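Local coordinates for protein GH26A (Muricauda sp. MAR_2010_75, PDB 6Q75) that probably hydrolyses beta-linked polysaccharides such as mannans, as a bacterial glycoside hydrolase of family 26, at residues E144-W149 with W198-D203; D245-D250 with V265-G270. One frame throughout, in Å; residues are numbered along the deposited sequence.

Interaction 1. Residues E144-W149 with W198-D203; sequences ELFQRW and WKQLYD
With CG anti to the backbone N (chi1 173°), Trp149 swings its indole out from helix 144-149 toward helix 198-203, and Gln200 answers from the opposite helix with CG likewise anti and the chain beyond it extended. The two side chains run past each other in opposite directions. One end of the Gln200 amide lies over a face of the indole, displaced toward the rim of the six-membered ring, and the two planes stand 72° apart, so the amide is far from stacked flat on the ring. The methylene next to the amide also touches the ring, with Gln200 CG 3.6 Å from Trp149 CH2. Phe146 meets the same amide from one turn earlier: its CE2 lies 3.7 Å from Gln200 CD, and the amide sits in the corner formed by two aromatic side chains of the facing helix. These are consecutive outer helices of the (beta/alpha)8 barrel expected of family 26, with strand 170-173 coming between them in the chain. Their local axes remain 13.0 Å apart and cross at -51°, a separation spanned by long side chains instead of close backbone packing. At the edge of the indole, in its plane, comes Leu201 CA, 3.9 Å from Trp149 CZ2; a methyl of the same leucine, CD1, lies 4.0 Å from that CZ2. The polar end of the indole is satisfied elsewhere, since Trp149 NE1 is hydrogen-bonded to Tyr175 OH. Leu197 and Arg204, also on helix 194-208, touch the tryptophan too, and Met138 of helix 132-138 reaches it as well.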
loop_
_atom_site.group_PDB
_atom_site.type_symbol
_atom_site.label_atom_id
_atom_site.label_comp_id
_atom_site.label_asym_id
_atom_site.label_seq_id
_atom_site.Cartn_x
_atom_site.Cartn_y
_atom_site.Cartn_z
ATOM N N GLU A 144 -22.292 -10.227 15.034
ATOM C CA GLU A 144 -21.965 -8.890 15.507
ATOM C C GLU A 144 -20.623 -8.425 14.948
ATOM O O GLU A 144 -20.466 -7.259 14.575
ATOM C CB GLU A 144 -21.940 -8.859 17.033
ATOM C CG GLU A 144 -21.729 -7.457 17.594
ATOM C CD GLU A 144 -21.356 -7.453 19.065
ATOM O OE1 GLU A 144 -20.451 -8.220 19.454
ATOM O OE2 GLU A 144 -21.965 -6.680 19.829
ATOM N N LEU A 145 -19.642 -9.312 14.878
ATOM C CA LEU A 145 -18.347 -8.841 14.397
ATOM C C LEU A 145 -18.353 -8.553 12.899
ATOM O O LEU A 145 -17.638 -7.649 12.445
ATOM C CB LEU A 145 -17.229 -9.830 14.741
ATOM C CG LEU A 145 -16.894 -9.875 16.234
ATOM C CD1 LEU A 145 -15.761 -10.855 16.505
ATOM C CD2 LEU A 145 -16.586 -8.492 16.786
ATOM N N PHE A 146 -19.120 -9.310 12.108
ATOM C CA PHE A 146 -19.237 -8.975 10.691
ATOM C C PHE A 146 -19.909 -7.616 10.516
ATOM O O PHE A 146 -19.456 -6.783 9.726
ATOM C CB PHE A 146 -20.006 -10.071 9.940
ATOM C CG PHE A 146 -20.319 -9.720 8.505
ATOM C CD1 PHE A 146 -21.459 -8.994 8.189
ATOM C CD2 PHE A 146 -19.499 -10.134 7.474
ATOM C CE1 PHE A 146 -21.766 -8.660 6.876
ATOM C CE2 PHE A 146 -19.806 -9.797 6.147
ATOM C CZ PHE A 146 -20.934 -9.070 5.855
ATOM N N GLN A 147 -20.995 -7.378 11.246
ATOM C CA GLN A 147 -21.672 -6.087 11.170
ATOM C C GLN A 147 -20.734 -4.951 11.574
ATOM O O GLN A 147 -20.663 -3.919 10.896
ATOM C CB GLN A 147 -22.918 -6.099 12.061
ATOM C CG GLN A 147 -23.510 -4.731 12.257
ATOM N N ARG A 148 -19.988 -5.137 12.665
ATOM C CA ARG A 148 -19.045 -4.115 13.099
ATOM C C ARG A 148 -17.935 -3.921 12.074
ATOM O O ARG A 148 -17.492 -2.792 11.838
ATOM C CB ARG A 148 -18.472 -4.480 14.474
ATOM C CG ARG A 148 -19.518 -4.418 15.617
ATOM C CD ARG A 148 -18.905 -4.830 16.959
ATOM N NE ARG A 148 -17.728 -4.005 17.231
ATOM C CZ ARG A 148 -17.790 -2.799 17.779
ATOM N NH1 ARG A 148 -18.959 -2.296 18.153
ATOM N NH2 ARG A 148 -16.688 -2.103 17.975
ATOM N N TRP A 149 -17.476 -5.011 11.450
ATOM C CA TRP A 149 -16.471 -4.876 10.398
ATOM C C TRP A 149 -17.023 -4.073 9.225
ATOM O O TRP A 149 -16.334 -3.208 8.678
ATOM C CB TRP A 149 -15.987 -6.257 9.944
ATOM C CG TRP A 149 -15.066 -6.240 8.754
ATOM C CD1 TRP A 149 -13.691 -6.129 8.764
ATOM C CD2 TRP A 149 -15.452 -6.303 7.378
ATOM N NE1 TRP A 149 -13.206 -6.141 7.467
ATOM C CE2 TRP A 149 -14.272 -6.241 6.602
ATOM C CE3 TRP A 149 -16.687 -6.406 6.721
ATOM C CZ2 TRP A 149 -14.290 -6.285 5.198
ATOM C CZ3 TRP A 149 -16.702 -6.446 5.329
ATOM C CH2 TRP A 149 -15.511 -6.388 4.587
ATOM N N TRP A 198 -9.576 -10.708 2.318
ATOM C CA TRP A 198 -9.303 -9.895 1.138
ATOM C C TRP A 198 -10.511 -9.856 0.212
ATOM O O TRP A 198 -10.934 -8.784 -0.248
ATOM C CB TRP A 198 -8.090 -10.459 0.406
ATOM C CG TRP A 198 -7.660 -9.648 -0.779
ATOM C CD1 TRP A 198 -8.127 -9.732 -2.063
ATOM C CD2 TRP A 198 -6.667 -8.623 -0.779
ATOM N NE1 TRP A 198 -7.469 -8.819 -2.864
ATOM C CE2 TRP A 198 -6.570 -8.128 -2.096
ATOM C CE3 TRP A 198 -5.849 -8.071 0.214
ATOM C CZ2 TRP A 198 -5.683 -7.113 -2.447
ATOM C CZ3 TRP A 198 -4.975 -7.054 -0.140
ATOM C CH2 TRP A 198 -4.911 -6.582 -1.452
ATOM N N LYS A 199 -11.094 -11.025 -0.065
ATOM C CA LYS A 199 -12.220 -11.076 -0.993
ATOM C C LYS A 199 -13.455 -10.394 -0.422
ATOM O O LYS A 199 -14.232 -9.790 -1.173
ATOM C CB LYS A 199 -12.532 -12.525 -1.349
ATOM C CG LYS A 199 -11.399 -13.247 -2.081
ATOM C CD LYS A 199 -11.727 -14.720 -2.141
ATOM C CE LYS A 199 -10.509 -15.606 -2.299
ATOM N NZ LYS A 199 -10.971 -17.027 -2.161
ATOM N N GLN A 200 -13.649 -10.475 0.896
ATOM C CA GLN A 200 -14.787 -9.804 1.524
ATOM C C GLN A 200 -14.642 -8.287 1.440
ATOM O O GLN A 200 -15.620 -7.567 1.185
ATOM C CB GLN A 200 -14.932 -10.255 2.981
ATOM C CG GLN A 200 -16.225 -9.809 3.654
ATOM C CD GLN A 200 -16.379 -10.432 5.039
ATOM O OE1 GLN A 200 -16.178 -9.771 6.067
ATOM N NE2 GLN A 200 -16.691 -11.707 5.067
ATOM N N LEU A 201 -13.432 -7.779 1.668
ATOM C CA LEU A 201 -13.207 -6.349 1.503
ATOM C C LEU A 201 -13.396 -5.954 0.044
ATOM O O LEU A 201 -13.980 -4.907 -0.258
ATOM C CB LEU A 201 -11.798 -5.976 1.979
ATOM C CG LEU A 201 -11.482 -4.471 1.869
ATOM C CD1 LEU A 201 -12.263 -3.710 2.918
ATOM C CD2 LEU A 201 -9.986 -4.191 2.072
ATOM N N TYR A 202 -12.892 -6.782 -0.873
ATOM C CA TYR A 202 -13.020 -6.482 -2.294
ATOM C C TYR A 202 -14.487 -6.379 -2.677
ATOM O O TYR A 202 -14.908 -5.412 -3.324
ATOM C CB TYR A 202 -12.309 -7.561 -3.112
ATOM C CG TYR A 202 -12.233 -7.245 -4.584
ATOM C CD1 TYR A 202 -13.327 -7.469 -5.400
ATOM C CD2 TYR A 202 -11.065 -6.736 -5.160
ATOM C CE1 TYR A 202 -13.295 -7.189 -6.742
ATOM C CE2 TYR A 202 -11.022 -6.453 -6.533
ATOM C CZ TYR A 202 -12.139 -6.686 -7.309
ATOM O OH TYR A 202 -12.154 -6.421 -8.672
ATOM N N ASP A 203 -15.276 -7.374 -2.269
ATOM C CA ASP A 203 -16.707 -7.349 -2.553
ATOM C C ASP A 203 -17.358 -6.091 -1.984
ATOM O O ASP A 203 -18.192 -5.463 -2.650
ATOM C CB ASP A 203 -17.366 -8.619 -2.002
ATOM C CG ASP A 203 -18.872 -8.667 -2.247
ATOM O OD1 ASP A 203 -19.311 -8.757 -3.420
ATOM O OD2 ASP A 203 -19.618 -8.630 -1.247
#

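Interaction 2. Residues D245-D250 with V265-G270; sequences DILATD and VKLAKG
Leu247 points from strand 246-250 toward the last turn of helix 265-268, where its CD1 meets Ala268, while CD2 lies against Leu267 and also reaches Ala268 CA. The setting is a beta-alpha-beta crossover, made of strand 246-251, helix 258-268 and strand 273-278, one of the repeated steps from which a (beta/alpha)8 barrel is built. Leu247 and Leu267 cross at about a right angle, and a methyl of one meets the branch point of the other: Leu247 CD2 lies 3.8 Å from Leu267 CG and 3.9 Å from the Leu267 methyl CD2. The second methyl, Leu247 CD1, goes to the alanine and stops 3.7 Å from Ala268 CB. What directs the fork is the first torsion, which sets CG anti to the carbonyl carbon (chi1 -66°) and beside the backbone N. The small alanine is consistent with the close approach of strand and helix, 6.3 Å between the CA atoms of Leu247 and Ala268. Shortening Leu247 to an alanine removes both methyls, which would probably leave a gap between strand and helix and deprive Leu267 CG and Ala268 CB of their partner. Sides alternate along the strand: Ile246 turns away from this helix and packs on Leu36 and Ile39 of helix 30-40. Around the contact, Tyr238 and Lys271 touch Leu247, while Tyr234 touches Leu267 and its OH is hydrogen-bonded to Thr249 OG1. The helix ends directly after the alanine, where Lys269 takes a positive phi (44°), and its backbone N still lies 3.3 Å from the carbonyl O of Val265, a hydrogen bond of the final turn.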
loop_
_atom_site.group_PDB
_atom_site.type_symbol
_atom_site.label_atom_id
_atom_site.label_comp_id
_atom_site.label_asym_id
_atom_site.label_seq_id
_atom_site.Cartn_x
_atom_site.Cartn_y
_atom_site.Cartn_z
ATOM N N ASP A 245 -4.234 -6.353 -8.537
ATOM C CA ASP A 245 -3.647 -5.667 -9.693
ATOM C C ASP A 245 -2.122 -5.641 -9.636
ATOM O O ASP A 245 -1.458 -5.812 -10.663
ATOM C CB ASP A 245 -4.141 -4.214 -9.764
ATOM C CG ASP A 245 -5.608 -4.096 -10.205
ATOM O OD1 ASP A 245 -5.973 -4.586 -11.310
ATOM O OD2 ASP A 245 -6.399 -3.511 -9.428
ATOM N N ILE A 246 -1.567 -5.388 -8.462
ATOM C CA ILE A 246 -0.128 -5.170 -8.296
ATOM C C ILE A 246 0.296 -5.905 -7.037
ATOM O O ILE A 246 -0.427 -5.882 -6.036
ATOM C CB ILE A 246 0.175 -3.664 -8.195
ATOM C CG1 ILE A 246 -0.251 -2.953 -9.479
ATOM C CG2 ILE A 246 1.694 -3.420 -7.910
ATOM C CD1 ILE A 246 0.268 -1.571 -9.592
ATOM N N LEU A 247 1.480 -6.538 -7.058
ATOM C CA LEU A 247 2.029 -7.161 -5.856
ATOM C C LEU A 247 3.171 -6.319 -5.309
ATOM O O LEU A 247 3.931 -5.714 -6.061
ATOM C CB LEU A 247 2.512 -8.605 -6.106
ATOM C CG LEU A 247 1.442 -9.655 -6.455
ATOM C CD1 LEU A 247 0.900 -9.496 -7.860
ATOM C CD2 LEU A 247 1.960 -11.096 -6.215
ATOM N N ALA A 248 3.230 -6.196 -3.993
ATOM C CA ALA A 248 4.228 -5.333 -3.399
ATOM C C ALA A 248 4.772 -5.997 -2.152
ATOM O O ALA A 248 4.160 -6.901 -1.578
ATOM C CB ALA A 248 3.655 -3.958 -3.037
ATOM N N THR A 249 5.934 -5.528 -1.732
ATOM C CA THR A 249 6.502 -6.015 -0.483
ATOM C C THR A 249 7.225 -4.874 0.218
ATOM O O THR A 249 7.578 -3.863 -0.395
ATOM C CB THR A 249 7.430 -7.215 -0.711
ATOM O OG1 THR A 249 7.664 -7.866 0.548
ATOM C CG2 THR A 249 8.731 -6.772 -1.309
ATOM N N ASP A 250 7.412 -5.043 1.527
ATOM C CA ASP A 250 8.046 -4.059 2.393
ATOM C C ASP A 250 9.436 -4.562 2.738
ATOM O O ASP A 250 9.582 -5.700 3.203
ATOM C CB ASP A 250 7.227 -3.829 3.678
ATOM C CG ASP A 250 5.867 -3.178 3.388
ATOM O OD1 ASP A 250 5.624 -2.788 2.232
ATOM O OD2 ASP A 250 5.054 -3.041 4.302
ATOM N N VAL A 265 8.268 -12.122 -8.029
ATOM C CA VAL A 265 8.086 -12.126 -9.477
ATOM C C VAL A 265 7.367 -13.396 -9.916
ATOM O O VAL A 265 6.465 -13.361 -10.769
ATOM C CB VAL A 265 9.445 -11.977 -10.191
ATOM C CG1 VAL A 265 9.282 -12.257 -11.678
ATOM C CG2 VAL A 265 10.017 -10.582 -9.964
ATOM N N LYS A 266 7.741 -14.536 -9.327
ATOM C CA LYS A 266 7.111 -15.807 -9.685
ATOM C C LYS A 266 5.622 -15.792 -9.365
ATOM O O LYS A 266 4.791 -16.206 -10.180
ATOM C CB LYS A 266 7.798 -16.945 -8.930
ATOM C CG LYS A 266 7.237 -18.318 -9.219
ATOM C CD LYS A 266 7.855 -19.365 -8.291
ATOM C CE LYS A 266 6.857 -20.479 -7.985
ATOM N N LEU A 267 5.272 -15.307 -8.178
ATOM C CA LEU A 267 3.869 -15.265 -7.777
ATOM C C LEU A 267 3.082 -14.296 -8.645
ATOM O O LEU A 267 1.910 -14.545 -8.970
ATOM C CB LEU A 267 3.789 -14.870 -6.298
ATOM C CG LEU A 267 2.408 -14.794 -5.651
ATOM C CD1 LEU A 267 1.679 -16.136 -5.786
ATOM C CD2 LEU A 267 2.531 -14.377 -4.176
ATOM N N ALA A 268 3.709 -13.174 -9.013
ATOM C CA ALA A 268 2.999 -12.106 -9.708
ATOM C C ALA A 268 2.597 -12.499 -11.123
ATOM O O ALA A 268 1.618 -11.959 -11.642
ATOM C CB ALA A 268 3.856 -10.835 -9.734
ATOM N N LYS A 269 3.345 -13.394 -11.767
ATOM C CA LYS A 269 3.005 -13.929 -13.098
ATOM C C LYS A 269 2.546 -12.841 -14.071
ATOM O O LYS A 269 1.457 -12.894 -14.657
ATOM C CB LYS A 269 1.954 -15.025 -12.983
ATOM C CG LYS A 269 2.547 -16.386 -12.622
ATOM N N GLY A 270 3.408 -11.846 -14.253
ATOM C CA GLY A 270 3.146 -10.782 -15.198
ATOM C C GLY A 270 2.500 -9.539 -14.618
ATOM O O GLY A 270 2.536 -8.487 -15.261
#

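From the N terminus, the chain first lays down the opening strands and helices of the barrel and then enters interaction 1 at residues 144-149. That contact closes a loop of 48 residues, with strand 170-173 inside it, when helix 194-208 packs beside helix 144-165. The chain goes on through strand 214-221, and interaction 2 opens at residues 245-250. Its shorter loop of 14 residues closes at 265-270. The two contacts follow in series, neither nesting nor crossing. Their centres are 24 Å apart, and their nearest atoms stay about 6 Å apart without touching. Interaction 1 joins helix to helix on the outer layer; interaction 2 joins that layer to the sheet.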